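Local coordinates for LbaCas13a H328A (C2c2) (Lachnospiraceae bacterium NK4A179, PDB 5WLH), which binds and probably processes a CRISPR RNA guide, and as a Cas13a enzyme is an RNA-guided nuclease that cleaves target RNA, at residues D296-R301 with R393-K398; S571-F576 with F628-E633; K1081-S1086 with K1344-T1349. One frame throughout, in Å; residues are numbered along the deposited sequence.

Contact 1 of 3, residues D296-R301 with R393-K398; sequences DDMLRR and RYFDDK
Arg301 reaches from helix 292-311 to the loop 393-398, which joins helices 357-388 and 398-417, and uses two parts of its side chain: the aliphatic stem lies over Phe395, and the guanidinium meets the backbone at Tyr394. The stem contact is a CH-pi interaction. CB of Arg301 stands 3.8 Å from the centroid of the Phe395 ring, over its face near the normal. CD of Arg301 passes 3.8 Å from CD1 of Phe395. The helix turn before it adds Met298, whose CB lies 4.2 Å from CE1 of Phe395. With CG opposite the carbonyl carbon (chi1 -68°) and the chain extended from CG to NE, the Arg301 guanidinium is carried past the ring, its plane turned 44° from that of Phe395. NH1 of Arg301 donates to Tyr394 O at 2.9 Å, bent at 151°, the oxygen lying near the guanidinium plane. NE of Arg301 also donates within that plane, 2.8 Å to OD2 of Asp297, an i to i+4 salt bridge on one helix face; NE comes in on the syn side of the carboxylate but well out of its plane. Replacing Arg301 with a leucine would probably leave Tyr394 O and the Asp297 carboxylate without this donor and weaken the tie between helix and loop. The Tyr394 side chain packs on Leu305 and Leu308 of the same helix, and Arg304 donates to Arg393 O. Two guanidinium N-H groups held in different directions imply a head with little freedom to rotate, its charge probably offset largely by Asp297 and felt weakly by Asp396.

Contact 2 of 3, residues S571-F576 with F628-E633; sequences SLWTDF and FEHETE
A chi1 of -171° places CG of His630 opposite its backbone N and sends the imidazole from helix 621-632 toward the loop 571-576, where Asp575, its CG set between backbone N and carbonyl carbon, offers a carboxylate from the facing direction. The loop residues Trp573 to Phe576 form a type I beta turn, closed by Phe576 N donating to Trp573 O at 3.1 Å, and the two aromatic ends of that turn join His630 in an aromatic cluster. Trp573 makes an offset stack: its six-membered ring and the imidazole have centroids 4.2 Å apart and planes 27° from parallel, with His630 ND1 displaced toward the rim of the indole face. Phe576 instead turns an edge toward the imidazole face, at a centroid separation of 5.5 Å between the Phe576 and His630 rings. Glu631 extends the packing by laying its CG 3.8 Å from CZ2 of Trp573, while its carboxylate is taken by Arg911 and Tyr907. The indole is anchored separately, NE1 donating to Phe567 O. The turn is thus fixed to the helix by ring contacts and one polar bond, which holds the rotation of the imidazole: NE2 of His630 donates to the syn lone pair of Asp575 OD1 at 2.9 Å, with an N-H...O angle of 157°.

Contact 3 of 3, residues K1081-S1086 with K1344-T1349; sequences KGIFDS and KLKNGT. With nucleotides of chain B.
Phe1084 and Lys1346 supply the direct backbone link between the loops 1081-1086 and 1344-1349: Lys1346 N donates to Phe1084 O at 3.2 Å, a weak bond by its angle of 132°. A second link is made through water. Phe1084 N donates to a water 3.1 Å away, and the same water donates to Lys1344 O at 2.6 Å, so that the NH and CO of Phe1084 both serve the opposing loop. Around this polar centre the side chains lie at the surface. CG2 of Ile1083 makes a tight approach of 3.1 Å to Lys1344 O, and the Lys1346 chain, bent at chi2 and chi3, crosses Ile1083 at about a right angle. The bends fold that lysine back over the loop, laying CG 3.3 Å from OD1 of Asp1085 while its ammonium ends well away from the same carboxylate; the contact there is with the aliphatic stem, without an ion pair. Leu1345 lays CB and CD2 alongside Phe1084 O, and CD2 also approaches Ser1086 O.

In the next shell, Leu1345 N donates to Gly1348 O at 2.7 Å, which closes the hairpin turn, and Lys1081 forms a long, weak salt bridge with Asp1085. Gly1082 has a positive phi, a backbone angle most easily adopted by glycine, and its O accepts from Lys685. Lys1344 points the other way, toward RNA: NZ donates at 2.8 Å to O3' of U42 of chain B, the ester oxygen that joins it to G43.

Ser1086 is the N-cap of helix 1087-1103, on which Phe1084 packs through Gln1090 and Ile1093. The partner loop is the turn between antiparallel strands 1336-1344 and 1349-1353, the latter at an edge of a four-stranded sheet.

Contacts 1, 2 and 3 follow one another along the chain, each closing before the next opens, and share no helix or strand. Contact 1 lies across the chain's centre from the other two, its centre about 69 Å from that of contact 2 and 71 Å from that of contact 3; contacts 2 and 3 are about 49 Å apart, centre to centre. This separation fits a two-lobed Cas13a, with contact 1 probably in the guide-recognition lobe. The spans bracketed by contacts 2 and 3 each contain an R-x4-H sequence, consistent with the paired HEPN motifs of the nuclease lobe. Contact 3 alone touches the RNA here.

Contact 1 of 3, residues D296-R301 with R393-K398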
# COMPACT_ATOMS: atom_id res chain seq x y z
N ASP A 296 -10.16 -10.15 32.61
CA ASP A 296 -9.87 -8.99 33.43
C ASP A 296 -8.72 -9.26 34.39
O ASP A 296 -7.83 -8.43 34.55
CB ASP A 296 -11.12 -8.57 34.22
CG ASP A 296 -12.13 -7.84 33.37
OD1 ASP A 296 -12.04 -7.94 32.13
OD2 ASP A 296 -13.02 -7.17 33.93
N ASP A 297 -8.73 -10.43 35.03
CA ASP A 297 -7.67 -10.74 35.99
C ASP A 297 -6.32 -10.90 35.30
O ASP A 297 -5.29 -10.46 35.82
CB ASP A 297 -8.02 -12.00 36.77
CG ASP A 297 -6.90 -12.43 37.67
OD1 ASP A 297 -6.74 -11.80 38.74
OD2 ASP A 297 -6.17 -13.39 37.30
N MET A 298 -6.31 -11.49 34.10
CA MET A 298 -5.05 -11.66 33.38
C MET A 298 -4.51 -10.33 32.88
O MET A 298 -3.30 -10.09 32.94
CB MET A 298 -5.25 -12.63 32.22
CG MET A 298 -5.47 -14.07 32.70
SD MET A 298 -5.93 -15.10 31.29
CE MET A 298 -4.34 -15.33 30.50
N LEU A 299 -5.39 -9.45 32.39
CA LEU A 299 -4.92 -8.12 31.98
C LEU A 299 -4.40 -7.33 33.17
O LEU A 299 -3.47 -6.54 33.04
CB LEU A 299 -6.02 -7.32 31.30
CG LEU A 299 -6.26 -7.55 29.82
CD1 LEU A 299 -6.92 -6.29 29.22
CD2 LEU A 299 -4.94 -7.88 29.12
N ARG A 300 -4.99 -7.54 34.34
CA ARG A 300 -4.50 -6.84 35.52
C ARG A 300 -3.09 -7.28 35.89
O ARG A 300 -2.27 -6.45 36.29
CB ARG A 300 -5.45 -7.07 36.69
CG ARG A 300 -5.05 -6.34 37.96
CD ARG A 300 -6.22 -6.34 38.95
NE ARG A 300 -7.41 -5.71 38.39
CZ ARG A 300 -8.49 -6.38 38.00
NH1 ARG A 300 -8.54 -7.70 38.12
NH2 ARG A 300 -9.52 -5.72 37.50
N ARG A 301 -2.80 -8.57 35.79
CA ARG A 301 -1.45 -9.03 36.07
C ARG A 301 -0.46 -8.46 35.07
O ARG A 301 0.66 -8.08 35.44
CB ARG A 301 -1.39 -10.56 36.05
CG ARG A 301 -2.16 -11.19 37.24
CD ARG A 301 -2.34 -12.67 37.06
NE ARG A 301 -3.41 -13.14 37.94
CZ ARG A 301 -3.25 -13.37 39.24
NH1 ARG A 301 -2.06 -13.19 39.79
NH2 ARG A 301 -4.26 -13.79 39.98
N ARG A 393 0.87 -10.99 42.42
CA ARG A 393 0.77 -9.73 41.70
C ARG A 393 0.79 -9.95 40.20
O ARG A 393 0.05 -9.30 39.46
CB ARG A 393 1.94 -8.82 42.07
CG ARG A 393 1.73 -7.99 43.32
CD ARG A 393 3.03 -7.32 43.72
NE ARG A 393 2.94 -6.79 45.08
CZ ARG A 393 3.27 -7.47 46.17
NH1 ARG A 393 3.72 -8.72 46.07
NH2 ARG A 393 3.16 -6.90 47.35
N TYR A 394 1.69 -10.81 39.73
CA TYR A 394 1.97 -11.04 38.33
C TYR A 394 1.47 -12.43 37.98
O TYR A 394 0.61 -12.99 38.68
CB TYR A 394 3.48 -10.83 38.10
CG TYR A 394 4.00 -9.61 38.83
CD1 TYR A 394 3.54 -8.34 38.52
CD2 TYR A 394 4.93 -9.74 39.86
CE1 TYR A 394 3.99 -7.21 39.20
CE2 TYR A 394 5.39 -8.63 40.55
CZ TYR A 394 4.92 -7.37 40.22
OH TYR A 394 5.37 -6.26 40.89
N PHE A 395 2.00 -13.01 36.90
CA PHE A 395 1.56 -14.34 36.54
C PHE A 395 2.28 -15.40 37.37
O PHE A 395 3.43 -15.21 37.79
CB PHE A 395 1.75 -14.57 35.04
CG PHE A 395 0.92 -13.64 34.19
CD1 PHE A 395 -0.42 -13.88 33.98
CD2 PHE A 395 1.48 -12.49 33.65
CE1 PHE A 395 -1.19 -13.00 33.21
CE2 PHE A 395 0.73 -11.63 32.88
CZ PHE A 395 -0.62 -11.88 32.66
N ASP A 396 1.58 -16.51 37.63
CA ASP A 396 2.22 -17.63 38.31
C ASP A 396 3.39 -18.18 37.51
O ASP A 396 4.35 -18.69 38.09
CB ASP A 396 1.22 -18.77 38.55
CG ASP A 396 0.07 -18.39 39.47
OD1 ASP A 396 0.12 -17.31 40.09
OD2 ASP A 396 -0.88 -19.19 39.56
N ASP A 397 3.31 -18.13 36.19
CA ASP A 397 4.35 -18.69 35.34
C ASP A 397 5.48 -17.67 35.23
O ASP A 397 5.31 -16.61 34.61
CB ASP A 397 3.79 -19.04 33.97
CG ASP A 397 4.74 -19.87 33.15
OD1 ASP A 397 5.96 -19.85 33.40
OD2 ASP A 397 4.25 -20.55 32.22
N LYS A 398 6.62 -17.98 35.85
CA LYS A 398 7.77 -17.07 35.82
C LYS A 398 8.18 -16.76 34.39
O LYS A 398 8.60 -15.63 34.10
CB LYS A 398 8.95 -17.69 36.57
CG LYS A 398 8.62 -18.13 37.99
CD LYS A 398 9.59 -17.56 39.01
CE LYS A 398 8.94 -17.40 40.39
NZ LYS A 398 7.94 -16.29 40.43

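Contact 2 of 3, residues S571-F576 with F628-E633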
# COMPACT_ATOMS: atom_id res chain seq x y z
N SER A 571 -28.89 6.72 -26.35
CA SER A 571 -28.94 6.73 -27.81
C SER A 571 -28.27 5.51 -28.42
O SER A 571 -28.57 5.18 -29.57
CB SER A 571 -28.29 8.01 -28.35
OG SER A 571 -26.87 7.91 -28.33
N LEU A 572 -27.40 4.83 -27.69
CA LEU A 572 -26.76 3.63 -28.19
C LEU A 572 -27.60 2.38 -27.98
O LEU A 572 -27.18 1.29 -28.40
CB LEU A 572 -25.39 3.44 -27.52
CG LEU A 572 -24.41 4.62 -27.61
CD1 LEU A 572 -23.25 4.37 -26.69
CD2 LEU A 572 -23.94 4.80 -29.05
N TRP A 573 -28.76 2.50 -27.34
CA TRP A 573 -29.56 1.35 -26.94
C TRP A 573 -30.96 1.38 -27.55
O TRP A 573 -31.84 0.65 -27.09
CB TRP A 573 -29.64 1.27 -25.41
CG TRP A 573 -28.31 1.05 -24.78
CD1 TRP A 573 -27.38 2.00 -24.48
CD2 TRP A 573 -27.75 -0.21 -24.38
NE1 TRP A 573 -26.27 1.41 -23.93
CE2 TRP A 573 -26.47 0.06 -23.85
CE3 TRP A 573 -28.22 -1.53 -24.41
CZ2 TRP A 573 -25.65 -0.95 -23.35
CZ3 TRP A 573 -27.39 -2.53 -23.92
CH2 TRP A 573 -26.12 -2.23 -23.39
N THR A 574 -31.18 2.21 -28.57
CA THR A 574 -32.51 2.32 -29.17
C THR A 574 -32.96 1.00 -29.79
O THR A 574 -34.16 0.75 -29.90
CB THR A 574 -32.52 3.42 -30.23
OG1 THR A 574 -31.64 3.05 -31.30
CG2 THR A 574 -32.04 4.74 -29.63
N ASP A 575 -32.01 0.15 -30.20
CA ASP A 575 -32.31 -1.13 -30.83
C ASP A 575 -32.33 -2.30 -29.85
O ASP A 575 -32.45 -3.45 -30.28
CB ASP A 575 -31.28 -1.42 -31.93
CG ASP A 575 -29.95 -1.89 -31.36
OD1 ASP A 575 -29.51 -1.34 -30.33
OD2 ASP A 575 -29.35 -2.82 -31.95
N PHE A 576 -32.21 -2.03 -28.54
CA PHE A 576 -32.09 -3.11 -27.56
C PHE A 576 -33.47 -3.48 -27.03
O PHE A 576 -34.19 -2.60 -26.54
CB PHE A 576 -31.18 -2.70 -26.40
CG PHE A 576 -30.82 -3.84 -25.48
CD1 PHE A 576 -29.87 -4.78 -25.86
CD2 PHE A 576 -31.43 -3.97 -24.25
CE1 PHE A 576 -29.53 -5.82 -25.01
CE2 PHE A 576 -31.10 -5.01 -23.40
CZ PHE A 576 -30.15 -5.94 -23.79
N PHE A 628 -24.03 -7.04 -22.12
CA PHE A 628 -22.62 -7.24 -22.42
C PHE A 628 -22.40 -7.50 -23.90
O PHE A 628 -21.53 -6.89 -24.53
CB PHE A 628 -22.03 -8.39 -21.61
CG PHE A 628 -20.58 -8.63 -21.90
CD1 PHE A 628 -19.61 -7.78 -21.38
CD2 PHE A 628 -20.17 -9.67 -22.72
CE1 PHE A 628 -18.27 -7.98 -21.66
CE2 PHE A 628 -18.84 -9.88 -22.99
CZ PHE A 628 -17.88 -9.02 -22.47
N GLU A 629 -23.18 -8.43 -24.48
CA GLU A 629 -23.00 -8.69 -25.90
C GLU A 629 -23.25 -7.43 -26.72
O GLU A 629 -22.52 -7.15 -27.68
CB GLU A 629 -23.91 -9.83 -26.37
CG GLU A 629 -23.80 -10.08 -27.87
CD GLU A 629 -24.51 -11.34 -28.30
OE1 GLU A 629 -25.53 -11.67 -27.67
OE2 GLU A 629 -24.04 -11.99 -29.27
N HIS A 630 -24.26 -6.65 -26.35
CA HIS A 630 -24.54 -5.41 -27.06
C HIS A 630 -23.34 -4.48 -27.01
O HIS A 630 -23.00 -3.85 -28.00
CB HIS A 630 -25.78 -4.75 -26.46
CG HIS A 630 -26.29 -3.58 -27.25
ND1 HIS A 630 -25.93 -2.28 -26.98
CD2 HIS A 630 -27.15 -3.52 -28.30
CE1 HIS A 630 -26.53 -1.47 -27.83
NE2 HIS A 630 -27.27 -2.19 -28.64
N GLU A 631 -22.67 -4.42 -25.86
CA GLU A 631 -21.50 -3.55 -25.74
C GLU A 631 -20.31 -4.09 -26.52
O GLU A 631 -19.55 -3.31 -27.10
CB GLU A 631 -21.15 -3.36 -24.26
CG GLU A 631 -22.24 -2.60 -23.54
CD GLU A 631 -21.70 -1.62 -22.51
OE1 GLU A 631 -21.18 -2.10 -21.48
OE2 GLU A 631 -21.82 -0.39 -22.72
N THR A 632 -20.12 -5.42 -26.56
CA THR A 632 -19.02 -5.96 -27.36
C THR A 632 -19.20 -5.59 -28.83
O THR A 632 -18.21 -5.38 -29.54
CB THR A 632 -18.90 -7.48 -27.24
OG1 THR A 632 -20.03 -8.12 -27.85
CG2 THR A 632 -18.76 -7.93 -25.81
N GLU A 633 -20.44 -5.49 -29.28
CA GLU A 633 -20.68 -5.20 -30.69
C GLU A 633 -20.19 -3.82 -31.09
O GLU A 633 -19.97 -3.57 -32.28
CB GLU A 633 -22.17 -5.36 -31.01
CG GLU A 633 -22.56 -6.81 -31.26
CD GLU A 633 -24.05 -7.06 -31.10
OE1 GLU A 633 -24.80 -6.07 -30.94
OE2 GLU A 633 -24.46 -8.24 -31.14

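Contact 3 of 3, residues K1081-S1086 with K1344-T1349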
# COMPACT_ATOMS: atom_id res chain seq x y z
N LYS A 1081 8.63 22.16 -30.37
CA LYS A 1081 10.05 21.93 -30.16
C LYS A 1081 10.27 20.89 -29.07
O LYS A 1081 11.28 20.18 -29.09
CB LYS A 1081 10.74 23.25 -29.80
CG LYS A 1081 12.25 23.16 -29.69
CD LYS A 1081 12.93 24.47 -30.06
CE LYS A 1081 12.50 25.61 -29.15
NZ LYS A 1081 13.23 26.88 -29.47
N GLY A 1082 9.33 20.77 -28.14
CA GLY A 1082 9.39 19.75 -27.11
C GLY A 1082 10.43 20.02 -26.04
O GLY A 1082 10.10 20.08 -24.85
N ILE A 1083 11.68 20.16 -26.46
CA ILE A 1083 12.79 20.47 -25.57
C ILE A 1083 13.37 21.80 -26.04
O ILE A 1083 13.82 21.92 -27.19
CB ILE A 1083 13.86 19.36 -25.58
CG1 ILE A 1083 13.20 18.01 -25.86
CG2 ILE A 1083 14.58 19.31 -24.25
CD1 ILE A 1083 14.19 16.86 -25.98
N PHE A 1084 13.35 22.80 -25.17
CA PHE A 1084 13.51 24.19 -25.57
C PHE A 1084 14.92 24.71 -25.29
O PHE A 1084 15.72 24.08 -24.60
CB PHE A 1084 12.47 25.06 -24.87
CG PHE A 1084 11.09 24.47 -24.89
CD1 PHE A 1084 10.26 24.64 -25.99
CD2 PHE A 1084 10.62 23.72 -23.82
CE1 PHE A 1084 9.00 24.08 -26.02
CE2 PHE A 1084 9.36 23.17 -23.84
CZ PHE A 1084 8.55 23.35 -24.94
N ASP A 1085 15.20 25.89 -25.84
CA ASP A 1085 16.48 26.56 -25.66
C ASP A 1085 16.47 27.45 -24.42
O ASP A 1085 17.30 27.28 -23.52
CB ASP A 1085 16.82 27.40 -26.90
CG ASP A 1085 17.29 26.55 -28.07
OD1 ASP A 1085 18.52 26.44 -28.28
OD2 ASP A 1085 16.43 26.01 -28.79
N SER A 1086 15.54 28.38 -24.34
CA SER A 1086 15.56 29.40 -23.30
C SER A 1086 14.89 28.91 -22.02
O SER A 1086 14.12 27.94 -22.02
CB SER A 1086 14.88 30.68 -23.78
OG SER A 1086 14.28 31.36 -22.70
N LYS A 1344 15.27 19.56 -18.82
CA LYS A 1344 16.51 19.72 -19.57
C LYS A 1344 16.28 20.61 -20.77
O LYS A 1344 15.26 20.51 -21.46
CB LYS A 1344 17.04 18.36 -20.03
CG LYS A 1344 17.05 17.30 -18.98
CD LYS A 1344 18.07 16.26 -19.35
CE LYS A 1344 18.09 15.15 -18.34
NZ LYS A 1344 18.46 15.61 -16.97
N LEU A 1345 17.25 21.50 -21.03
CA LEU A 1345 17.22 22.40 -22.16
C LEU A 1345 18.32 22.02 -23.14
O LEU A 1345 18.82 20.88 -23.12
CB LEU A 1345 17.36 23.84 -21.65
CG LEU A 1345 16.38 24.33 -20.58
CD1 LEU A 1345 16.82 25.67 -20.01
CD2 LEU A 1345 14.97 24.43 -21.15
N LYS A 1346 18.70 22.96 -24.00
CA LYS A 1346 19.94 22.83 -24.77
C LYS A 1346 21.13 23.26 -23.93
O LYS A 1346 22.14 22.55 -23.85
CB LYS A 1346 19.86 23.65 -26.06
CG LYS A 1346 18.53 23.53 -26.83
CD LYS A 1346 18.19 22.09 -27.18
CE LYS A 1346 16.93 21.64 -26.46
NZ LYS A 1346 16.81 20.16 -26.52
N ASN A 1347 21.04 24.44 -23.31
CA ASN A 1347 22.04 24.94 -22.37
C ASN A 1347 22.33 23.89 -21.32
O ASN A 1347 23.36 23.20 -21.35
CB ASN A 1347 21.53 26.21 -21.69
CG ASN A 1347 20.80 27.12 -22.64
OD1 ASN A 1347 19.98 26.65 -23.42
ND2 ASN A 1347 21.04 28.42 -22.53
N GLY A 1348 21.39 23.75 -20.39
CA GLY A 1348 21.51 22.81 -19.29
C GLY A 1348 20.16 22.48 -18.69
O GLY A 1348 19.34 21.81 -19.33
N THR A 1349 19.91 22.95 -17.48
CA THR A 1349 18.75 22.52 -16.71
C THR A 1349 18.07 23.70 -16.04
O THR A 1349 18.74 24.60 -15.52
CB THR A 1349 19.16 21.47 -15.67
OG1 THR A 1349 19.47 20.24 -16.33
CG2 THR A 1349 18.05 21.23 -14.66
P G B 43 17.39 12.03 -16.86
OP1 G B 43 18.62 12.29 -17.65
OP2 G B 43 16.24 11.35 -17.49
O5' G B 43 17.85 11.15 -15.62
C5' G B 43 18.99 11.50 -14.84
C4' G B 43 18.92 10.84 -13.48
O4' G B 43 17.66 11.21 -12.85
C3' G B 43 18.90 9.32 -13.49
O3' G B 43 20.19 8.71 -13.57
C2' G B 43 18.14 8.98 -12.22
O2' G B 43 18.97 9.16 -11.08
C1' G B 43 17.08 10.09 -12.22
N9 G B 43 15.88 9.70 -12.99
C8 G B 43 15.57 10.16 -14.25
N7 G B 43 14.47 9.69 -14.74
C5 G B 43 13.99 8.85 -13.75
C6 G B 43 12.81 8.06 -13.73
O6 G B 43 11.93 7.95 -14.60
N1 G B 43 12.70 7.35 -12.54
C2 G B 43 13.61 7.41 -11.51
N2 G B 43 13.33 6.65 -10.44
N3 G B 43 14.71 8.14 -11.52
C4 G B 43 14.84 8.85 -12.66
P U B 42 12.27 13.64 -18.66
OP1 U B 42 13.04 13.97 -19.89
OP2 U B 42 11.60 12.32 -18.55
O5' U B 42 13.24 13.78 -17.41
C5' U B 42 14.17 14.85 -17.31
C4' U B 42 14.86 14.81 -15.97
O4' U B 42 13.86 14.93 -14.93
C3' U B 42 15.58 13.51 -15.65
O3' U B 42 16.88 13.41 -16.21
C2' U B 42 15.56 13.49 -14.12
O2' U B 42 16.55 14.35 -13.60
C1' U B 42 14.19 14.11 -13.84
N1 U B 42 13.14 13.08 -13.65
C2 U B 42 13.10 12.41 -12.44
O2 U B 42 13.89 12.63 -11.55
N3 U B 42 12.10 11.48 -12.31
C4 U B 42 11.15 11.15 -13.25
O4 U B 42 10.31 10.29 -12.99
C5 U B 42 11.25 11.88 -14.48
C6 U B 42 12.22 12.80 -14.63
O HOH W 1 13.03 21.60 -22.37